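Probable LacI-family transcriptional regulator (Corynebacterium glutamicum ATCC 13032, PDB 3BIL) probably binds DNA to regulate transcription, as LacI-family proteins do. Local coordinates at residues Asn167-Pro170 / Gly171-Ala175; Thr196-Gly199 / Arg200-Glu204; Gly224-Gln227 / Ser228-Phe231; Ile254-Ile257 / Glu258-Lys262. One frame throughout, in Å; residues are numbered along the deposited sequence.

Contact 1: residues Asn167-Pro170 / Gly171-Ala175; sequences NPQP and GIAAA
With chi1 at -63° and chi2 at 164°, Ile172 sets CG1 beside its backbone N and carries CD1 back toward the preceding turn, where CD1 rests 3.6 Å from Pro168 CB. The same branch passes over the proline carbonyl, Ile172 CG1 lying 3.2 Å from Pro168 O, so the oxygen that receives Ile172 N at 3.1 Å is also walled in by hydrocarbon. Gln169 is bent at chi2 (-72°), which folds its amide along the helix surface until NE2 reaches Ala173 CB at 3.3 Å; the small alanine leaves room for it. The backbone follows the same i to i+4 spacing, Ala173 N meeting Gln169 O at 2.8 Å and Ala174 N meeting Pro170 O at 3.1 Å. Prolines suit this first turn because their missing N-H costs no bond there. Asn167 OD1 engages Gln169 N, an amide at the helix start, at 2.9 Å, the donor lifted above the carbonyl plane. Pro168 and Ile172 pack on toward Arg202 of helix 197-212, and Ile172 meets Phe246 and Ile292. An Asn side-chain oxygen bonded to the N-H two residues on is an Asx turn, here a capping bond where strand 163-167 gives way to helix 169-181.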
loop_
_atom_site.group_PDB
_atom_site.type_symbol
_atom_site.label_atom_id
_atom_site.label_comp_id
_atom_site.label_asym_id
_atom_site.label_seq_id
_atom_site.Cartn_x
_atom_site.Cartn_y
_atom_site.Cartn_z
ATOM N N ASN A 167 0.249 6.126 -21.224
ATOM C CA ASN A 167 1.102 5.763 -22.359
ATOM C C ASN A 167 2.516 5.504 -21.899
ATOM O O ASN A 167 3.212 6.434 -21.472
ATOM C CB ASN A 167 1.098 6.812 -23.475
ATOM C CG ASN A 167 2.140 6.513 -24.567
ATOM O OD1 ASN A 167 2.751 5.436 -24.615
ATOM N ND2 ASN A 167 2.351 7.479 -25.432
ATOM N N PRO A 168 2.960 4.241 -21.994
ATOM C CA PRO A 168 4.247 3.879 -21.370
ATOM C C PRO A 168 5.466 4.185 -22.195
ATOM O O PRO A 168 6.600 4.138 -21.674
ATOM C CB PRO A 168 4.115 2.368 -21.132
ATOM C CG PRO A 168 2.901 1.904 -21.962
ATOM C CD PRO A 168 2.285 3.091 -22.632
ATOM N N GLN A 169 5.272 4.526 -23.467
ATOM C CA GLN A 169 6.415 4.656 -24.392
ATOM C C GLN A 169 7.424 5.791 -24.023
ATOM O O GLN A 169 8.657 5.577 -24.067
ATOM C CB GLN A 169 5.899 4.761 -25.823
ATOM C CG GLN A 169 6.939 4.705 -26.950
ATOM C CD GLN A 169 7.792 5.959 -27.070
ATOM O OE1 GLN A 169 7.309 7.097 -26.937
ATOM N NE2 GLN A 169 9.087 5.757 -27.323
ATOM N N PRO A 170 6.920 7.004 -23.692
ATOM C CA PRO A 170 7.828 8.098 -23.325
ATOM C C PRO A 170 8.741 7.844 -22.141
ATOM O O PRO A 170 9.929 8.122 -22.231
ATOM C CB PRO A 170 6.878 9.266 -23.065
ATOM C CG PRO A 170 5.646 8.935 -23.896
ATOM C CD PRO A 170 5.508 7.458 -23.744
ATOM N N GLY A 171 8.223 7.292 -21.044
ATOM C CA GLY A 171 9.063 6.887 -19.885
ATOM C C GLY A 171 10.033 5.743 -20.181
ATOM O O GLY A 171 11.249 5.812 -19.836
ATOM N N ILE A 172 9.527 4.703 -20.854
ATOM C CA ILE A 172 10.371 3.550 -21.210
ATOM C C ILE A 172 11.520 3.965 -22.149
ATOM O O ILE A 172 12.743 3.667 -21.882
ATOM C CB ILE A 172 9.553 2.390 -21.725
ATOM C CG1 ILE A 172 8.614 1.895 -20.615
ATOM C CG2 ILE A 172 10.459 1.256 -22.141
ATOM C CD1 ILE A 172 7.454 0.985 -21.073
ATOM N N ALA A 173 11.163 4.723 -23.189
ATOM C CA ALA A 173 12.192 5.260 -24.108
ATOM C C ALA A 173 13.234 6.090 -23.386
ATOM O O ALA A 173 14.428 5.931 -23.649
ATOM C CB ALA A 173 11.569 6.057 -25.173
ATOM N N ALA A 174 12.827 6.948 -22.432
ATOM C CA ALA A 174 13.854 7.719 -21.712
ATOM C C ALA A 174 14.697 6.918 -20.765
ATOM O O ALA A 174 15.934 7.153 -20.632
ATOM C CB ALA A 174 13.264 8.894 -21.015
ATOM N N ALA A 175 14.069 5.972 -20.079
ATOM C CA ALA A 175 14.861 5.065 -19.250
ATOM C C ALA A 175 15.850 4.285 -20.098
ATOM O O ALA A 175 17.024 4.201 -19.729
ATOM C CB ALA A 175 13.998 4.147 -18.462
#

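Contact 2: residues Thr196-Gly199 / Arg200-Glu204; sequences TSTG and RERLE
Thr198 and Arg202 run side by side and point the same way, one helical turn apart. The methyl of the threonine, CG2, sits over the centre of the Arg202 guanidinium, 3.9 Å above its plane, while Arg202 CG slides past Thr198 O at 3.2 Å. The arginine is extended from CG to NE and delivers NH1 to Gly248 O. Arg200 behaves differently. Its CG occupies the crowded position between backbone N and carbonyl carbon (chi1 45°), and the chain then bends at chi3, laying one guanidinium face back over the start of the helix. That face covers Thr196 O and the Ser197 backbone, with Arg200 NH1 3.6 Å from Ser197 CA. Glu132 pairs with NH2 and Met194 O with NE, which fix the group's rotation. Thr196 is the N-cap: its OG1 accepts Gly199 N at 3.1 Å and is also hydrogen-bonded to Pro193 O. Glycine suits position 199, since it brings no side chain up against this hydroxyl. Helix 197-212 links strands 187-190 and 219-221 in a beta-alpha-beta unit; Arg202 and Leu203 lie against Tyr189 of the first strand, and Glu201 and Arg202 meet Pro168, just ahead of helix 169-181.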
loop_
_atom_site.group_PDB
_atom_site.type_symbol
_atom_site.label_atom_id
_atom_site.label_comp_id
_atom_site.label_asym_id
_atom_site.label_seq_id
_atom_site.Cartn_x
_atom_site.Cartn_y
_atom_site.Cartn_z
ATOM N N THR A 196 -2.063 -9.108 -19.638
ATOM C CA THR A 196 -2.537 -7.728 -19.449
ATOM C C THR A 196 -2.066 -6.843 -20.598
ATOM O O THR A 196 -0.973 -7.036 -21.136
ATOM C CB THR A 196 -2.162 -7.134 -18.037
ATOM O OG1 THR A 196 -0.767 -7.330 -17.738
ATOM C CG2 THR A 196 -2.967 -7.815 -16.962
ATOM N N SER A 197 -2.895 -5.892 -21.005
ATOM C CA SER A 197 -2.505 -4.949 -22.040
ATOM C C SER A 197 -1.243 -4.225 -21.567
ATOM O O SER A 197 -0.318 -3.942 -22.327
ATOM C CB SER A 197 -3.643 -3.958 -22.305
ATOM O OG SER A 197 -4.158 -3.425 -21.090
ATOM N N THR A 198 -1.240 -3.952 -20.280
ATOM C CA THR A 198 -0.129 -3.396 -19.545
ATOM C C THR A 198 1.160 -4.218 -19.757
ATOM O O THR A 198 2.172 -3.703 -20.269
ATOM C CB THR A 198 -0.623 -3.227 -18.080
ATOM O OG1 THR A 198 -1.060 -1.873 -17.902
ATOM C CG2 THR A 198 0.387 -3.631 -17.022
ATOM N N GLY A 199 1.130 -5.498 -19.410
ATOM C CA GLY A 199 2.320 -6.333 -19.549
ATOM C C GLY A 199 2.905 -6.379 -20.960
ATOM O O GLY A 199 4.126 -6.432 -21.127
ATOM N N ARG A 200 2.058 -6.356 -21.980
ATOM C CA ARG A 200 2.577 -6.455 -23.354
ATOM C C ARG A 200 2.916 -5.102 -23.945
ATOM O O ARG A 200 4.009 -4.937 -24.482
ATOM C CB ARG A 200 1.714 -7.325 -24.301
ATOM C CG ARG A 200 0.223 -7.090 -24.236
ATOM C CD ARG A 200 -0.564 -8.129 -25.035
ATOM N NE ARG A 200 -1.531 -8.795 -24.167
ATOM C CZ ARG A 200 -2.788 -8.389 -23.959
ATOM N NH1 ARG A 200 -3.296 -7.323 -24.567
ATOM N NH2 ARG A 200 -3.553 -9.081 -23.139
ATOM N N GLU A 201 2.016 -4.125 -23.826
ATOM C CA GLU A 201 2.346 -2.745 -24.180
ATOM C C GLU A 201 3.794 -2.367 -23.781
ATOM O O GLU A 201 4.574 -1.911 -24.617
ATOM C CB GLU A 201 1.359 -1.803 -23.521
ATOM C CG GLU A 201 0.431 -1.051 -24.453
ATOM C CD GLU A 201 0.780 0.429 -24.564
ATOM O OE1 GLU A 201 -0.055 1.271 -24.148
ATOM O OE2 GLU A 201 1.895 0.744 -25.059
ATOM N N ARG A 202 4.145 -2.592 -22.517
ATOM C CA ARG A 202 5.421 -2.159 -21.966
ATOM C C ARG A 202 6.560 -3.022 -22.414
ATOM O O ARG A 202 7.717 -2.555 -22.435
ATOM C CB ARG A 202 5.376 -2.164 -20.432
ATOM C CG ARG A 202 4.245 -1.297 -19.885
ATOM C CD ARG A 202 4.315 -1.196 -18.401
ATOM N NE ARG A 202 3.151 -0.492 -17.923
ATOM C CZ ARG A 202 2.778 -0.489 -16.653
ATOM N NH1 ARG A 202 3.474 -1.189 -15.779
ATOM N NH2 ARG A 202 1.702 0.178 -16.267
ATOM N N LEU A 203 6.274 -4.289 -22.730
ATOM C CA LEU A 203 7.350 -5.122 -23.256
ATOM C C LEU A 203 7.598 -4.819 -24.756
ATOM O O LEU A 203 8.762 -4.744 -25.178
ATOM C CB LEU A 203 7.146 -6.606 -22.936
ATOM C CG LEU A 203 7.956 -7.600 -23.766
ATOM C CD1 LEU A 203 9.386 -7.779 -23.218
ATOM C CD2 LEU A 203 7.187 -8.936 -23.834
ATOM N N GLU A 204 6.539 -4.591 -25.547
ATOM C CA GLU A 204 6.734 -4.029 -26.914
ATOM C C GLU A 204 7.660 -2.786 -26.844
ATOM O O GLU A 204 8.720 -2.771 -27.504
ATOM C CB GLU A 204 5.426 -3.634 -27.637
ATOM C CG GLU A 204 4.311 -4.692 -27.769
ATOM C CD GLU A 204 2.963 -4.111 -28.327
ATOM O OE1 GLU A 204 1.911 -4.799 -28.196
ATOM O OE2 GLU A 204 2.945 -2.977 -28.892
#

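Contact 3: residues Gly224-Gln227 / Ser228-Phe231; sequences GYEQ and SVGF
Val229 turns both of its methyl groups back on the loop that leads into its helix. Val229 CG1 stands anti to the backbone N (chi1 171°) and meets Gly224 N at 3.5 Å, while Val229 CG2 lies 3.9 Å from Glu226 CB and 3.8 Å from Glu226 OE1. The glutamate crosses the valine obliquely; its chain is bent at chi2 (67°), which curls the carboxylate over the branched side chain rather than sending it straight outward. On the next flank Ser228 CB touches Glu226 CB at 4.0 Å. The first turn of the helix is closed by Phe231 N on Gln227 O at 3.0 Å and, weakly, by Gly230 N on the same Gln227 O at 3.2 Å. Further out, Tyr225 bonds through OH to Asp195, and the extended Gln227 gives NE2 to Glu258 and packs on Pro280 of the second subunit. The Phe231 ring leads away to a cation-pi contact with Lys262. Glu226 holds the N-cap position of helix 227-239, but its side chain makes no capping bond within the two segments; any benefit of its negative charge to the helix dipole is probably electrostatic and at a distance, while its CB packs beside Val229 CG2.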
loop_
_atom_site.group_PDB
_atom_site.type_symbol
_atom_site.label_atom_id
_atom_site.label_comp_id
_atom_site.label_asym_id
_atom_site.label_seq_id
_atom_site.Cartn_x
_atom_site.Cartn_y
_atom_site.Cartn_z
ATOM N N GLY A 224 4.876 -12.118 -13.627
ATOM C CA GLY A 224 3.484 -12.414 -13.322
ATOM C C GLY A 224 2.891 -11.606 -12.183
ATOM O O GLY A 224 2.688 -10.397 -12.307
ATOM N N TYR A 225 2.606 -12.269 -11.067
ATOM C CA TYR A 225 1.816 -11.617 -10.013
ATOM C C TYR A 225 2.497 -11.491 -8.632
ATOM O O TYR A 225 2.526 -10.397 -8.063
ATOM C CB TYR A 225 0.414 -12.252 -9.942
ATOM C CG TYR A 225 -0.413 -12.029 -11.207
ATOM C CD1 TYR A 225 -1.156 -10.854 -11.378
ATOM C CD2 TYR A 225 -0.441 -12.985 -12.239
ATOM C CE1 TYR A 225 -1.919 -10.630 -12.543
ATOM C CE2 TYR A 225 -1.205 -12.779 -13.416
ATOM C CZ TYR A 225 -1.942 -11.593 -13.556
ATOM O OH TYR A 225 -2.699 -11.350 -14.695
ATOM N N GLU A 226 3.064 -12.594 -8.127
ATOM C CA GLU A 226 3.739 -12.630 -6.814
ATOM C C GLU A 226 5.049 -11.863 -6.762
ATOM O O GLU A 226 5.798 -11.783 -7.739
ATOM C CB GLU A 226 4.028 -14.074 -6.352
ATOM C CG GLU A 226 2.804 -14.875 -5.894
ATOM C CD GLU A 226 1.832 -15.188 -7.036
ATOM O OE1 GLU A 226 2.260 -15.205 -8.222
ATOM O OE2 GLU A 226 0.628 -15.412 -6.748
ATOM N N GLN A 227 5.314 -11.314 -5.588
ATOM C CA GLN A 227 6.598 -10.775 -5.261
ATOM C C GLN A 227 7.638 -11.860 -5.514
ATOM O O GLN A 227 8.732 -11.564 -5.983
ATOM C CB GLN A 227 6.603 -10.322 -3.799
ATOM C CG GLN A 227 7.926 -9.740 -3.311
ATOM C CD GLN A 227 7.839 -9.241 -1.884
ATOM O OE1 GLN A 227 6.756 -8.938 -1.380
ATOM N NE2 GLN A 227 8.983 -9.161 -1.218
ATOM N N SER A 228 7.275 -13.116 -5.232
ATOM C CA SER A 228 8.177 -14.264 -5.416
ATOM C C SER A 228 8.622 -14.402 -6.877
ATOM O O SER A 228 9.809 -14.624 -7.175
ATOM C CB SER A 228 7.519 -15.563 -4.946
ATOM O OG SER A 228 8.471 -16.336 -4.216
ATOM N N VAL A 229 7.663 -14.251 -7.779
ATOM C CA VAL A 229 7.943 -14.332 -9.200
ATOM C C VAL A 229 9.013 -13.309 -9.700
ATOM O O VAL A 229 9.857 -13.641 -10.539
ATOM C CB VAL A 229 6.649 -14.229 -9.968
ATOM C CG1 VAL A 229 6.903 -14.084 -11.482
ATOM C CG2 VAL A 229 5.748 -15.464 -9.623
ATOM N N GLY A 230 8.997 -12.098 -9.143
ATOM C CA GLY A 230 9.956 -11.054 -9.492
ATOM C C GLY A 230 11.295 -11.288 -8.848
ATOM O O GLY A 230 12.341 -11.097 -9.469
ATOM N N PHE A 231 11.276 -11.715 -7.596
ATOM C CA PHE A 231 12.497 -12.117 -6.928
ATOM C C PHE A 231 13.227 -13.234 -7.713
ATOM O O PHE A 231 14.479 -13.211 -7.862
ATOM C CB PHE A 231 12.218 -12.501 -5.445
ATOM C CG PHE A 231 13.376 -13.173 -4.762
ATOM C CD1 PHE A 231 14.629 -12.568 -4.717
ATOM C CD2 PHE A 231 13.227 -14.434 -4.187
ATOM C CE1 PHE A 231 15.744 -13.206 -4.099
ATOM C CE2 PHE A 231 14.346 -15.097 -3.556
ATOM C CZ PHE A 231 15.605 -14.471 -3.519
#

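Contact 4: residues Ile254-Ile257 / Glu258-Lys262; sequences IGVI and EACHK
Helix 250-262, the crossover helix of the beta-alpha-beta unit formed with strands 244-247 and 272-276, is knit here by consecutive i to i+4 bonds. Glu258 N meets Ile254 O at 2.8 Å, and Ala259 N meets Gly255 O at 2.8 Å. Cys260 N then reaches Val256 O at 2.9 Å, followed by His261 N with Ile257 O at 2.9 Å. Side chains repeat the spacing. On the inner flank Val256 CG1 comes 4.3 Å from Cys260 SG, a loose apolar touch; SG stands beside its own backbone N (chi1 -60°), and both residues lean on Leu245 of the sheet. Ala259 CB, 3.1 Å from Gly255 O, is small enough to let the helix come close to Ala234 and Thr235 of helix 227-239. One turn on from Ile254, Glu258, with CG anti to the backbone N (chi1 180°) and its chain extended beyond it, reaches out to its own i+4 partner, Lys262 NZ, in a salt bridge of 2.6 Å to Glu258 OE1 that uses the anti lone pair. Ile254, Ile257, Glu258 and His261 also pack against Leu281, Leu284 and Gln285 of the second subunit. With Val256, Ala259 and Cys260 turned to the sheet and the neighbouring helix, the isoleucines to the second subunit, and the Glu258-Lys262 pair on the more polar side, this is a crossover helix of an alpha/beta periplasmic-binding-protein fold.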
loop_
_atom_site.group_PDB
_atom_site.type_symbol
_atom_site.label_atom_id
_atom_site.label_comp_id
_atom_site.label_asym_id
_atom_site.label_seq_id
_atom_site.Cartn_x
_atom_site.Cartn_y
_atom_site.Cartn_z
ATOM N N ILE A 254 9.530 -4.430 -6.322
ATOM C CA ILE A 254 9.846 -5.095 -5.053
ATOM C C ILE A 254 10.767 -6.320 -5.194
ATOM O O ILE A 254 11.804 -6.371 -4.517
ATOM C CB ILE A 254 8.606 -5.395 -4.151
ATOM C CG1 ILE A 254 7.909 -4.098 -3.815
ATOM C CG2 ILE A 254 9.065 -5.977 -2.810
ATOM C CD1 ILE A 254 6.393 -4.252 -3.578
ATOM N N GLY A 255 10.415 -7.262 -6.086
ATOM C CA GLY A 255 11.242 -8.478 -6.401
ATOM C C GLY A 255 12.668 -8.098 -6.804
ATOM O O GLY A 255 13.663 -8.756 -6.413
ATOM N N VAL A 256 12.797 -7.011 -7.556
ATOM C CA VAL A 256 14.138 -6.497 -7.900
ATOM C C VAL A 256 14.933 -6.037 -6.674
ATOM O O VAL A 256 16.149 -6.338 -6.572
ATOM C CB VAL A 256 14.073 -5.342 -8.949
ATOM C CG1 VAL A 256 15.391 -4.631 -9.031
ATOM C CG2 VAL A 256 13.658 -5.889 -10.284
ATOM N N ILE A 257 14.264 -5.296 -5.758
ATOM C CA ILE A 257 14.905 -4.871 -4.494
ATOM C C ILE A 257 15.261 -6.098 -3.650
ATOM O O ILE A 257 16.419 -6.277 -3.211
ATOM C CB ILE A 257 14.048 -3.853 -3.684
ATOM C CG1 ILE A 257 13.930 -2.526 -4.447
ATOM C CG2 ILE A 257 14.697 -3.562 -2.366
ATOM C CD1 ILE A 257 12.740 -1.607 -4.035
ATOM N N GLU A 258 14.284 -6.974 -3.452
ATOM C CA GLU A 258 14.551 -8.166 -2.683
ATOM C C GLU A 258 15.743 -8.940 -3.265
ATOM O O GLU A 258 16.673 -9.332 -2.512
ATOM C CB GLU A 258 13.307 -9.026 -2.590
ATOM C CG GLU A 258 13.525 -10.313 -1.791
ATOM C CD GLU A 258 12.237 -11.121 -1.624
ATOM O OE1 GLU A 258 12.245 -11.998 -0.711
ATOM O OE2 GLU A 258 11.219 -10.858 -2.371
ATOM N N ALA A 259 15.729 -9.135 -4.589
ATOM C CA ALA A 259 16.856 -9.739 -5.326
ATOM C C ALA A 259 18.233 -9.089 -5.141
ATOM O O ALA A 259 19.228 -9.806 -5.002
ATOM C CB ALA A 259 16.542 -9.844 -6.786
ATOM N N CYS A 260 18.313 -7.757 -5.169
ATOM C CA CYS A 260 19.611 -7.068 -4.960
ATOM C C CYS A 260 20.072 -7.163 -3.537
ATOM O O CYS A 260 21.308 -7.194 -3.278
ATOM C CB CYS A 260 19.537 -5.590 -5.335
ATOM S SG CYS A 260 19.103 -5.520 -7.025
ATOM N N HIS A 261 19.077 -7.182 -2.633
ATOM C CA HIS A 261 19.333 -7.292 -1.194
ATOM C C HIS A 261 19.848 -8.674 -0.901
ATOM O O HIS A 261 20.964 -8.816 -0.411
ATOM C CB HIS A 261 18.095 -6.961 -0.331
ATOM C CG HIS A 261 18.299 -7.181 1.144
ATOM N ND1 HIS A 261 19.030 -6.313 1.940
ATOM C CD2 HIS A 261 17.859 -8.167 1.967
ATOM C CE1 HIS A 261 19.043 -6.767 3.182
ATOM N NE2 HIS A 261 18.339 -7.888 3.224
ATOM N N LYS A 262 19.071 -9.693 -1.251
ATOM C CA LYS A 262 19.520 -11.077 -1.053
ATOM C C LYS A 262 20.889 -11.387 -1.690
ATOM O O LYS A 262 21.731 -11.954 -1.033
ATOM C CB LYS A 262 18.420 -12.082 -1.429
ATOM C CG LYS A 262 17.171 -11.902 -0.505
ATOM C CD LYS A 262 16.274 -13.166 -0.271
ATOM C CE LYS A 262 15.290 -12.911 0.902
ATOM N NZ LYS A 262 13.894 -13.409 0.701
#

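Overall arrangement
The four contacts follow one another along the chain, each at or near the start of a helix or within one: 169-181, 197-212, 227-239 and 250-262. These helices alternate with strands of one mixed sheet in the periplasmic-binding-protein part of this LacI-like chain, and the contacts form two touching pairs. Contacts 1 and 2, with centres about 12 Å apart, touch directly, helix against helix. Contacts 3 and 4, about 11 Å apart, join helix 227-239 to helix 250-262. The pairs are linked only lightly, by Thr196 against Tyr225, whereas contacts 1 and 4 stay about 13 Å apart at their nearest atoms. The second pair reaches the other subunit and so contributes to the dimer interface; contacts 1 and 2 do not.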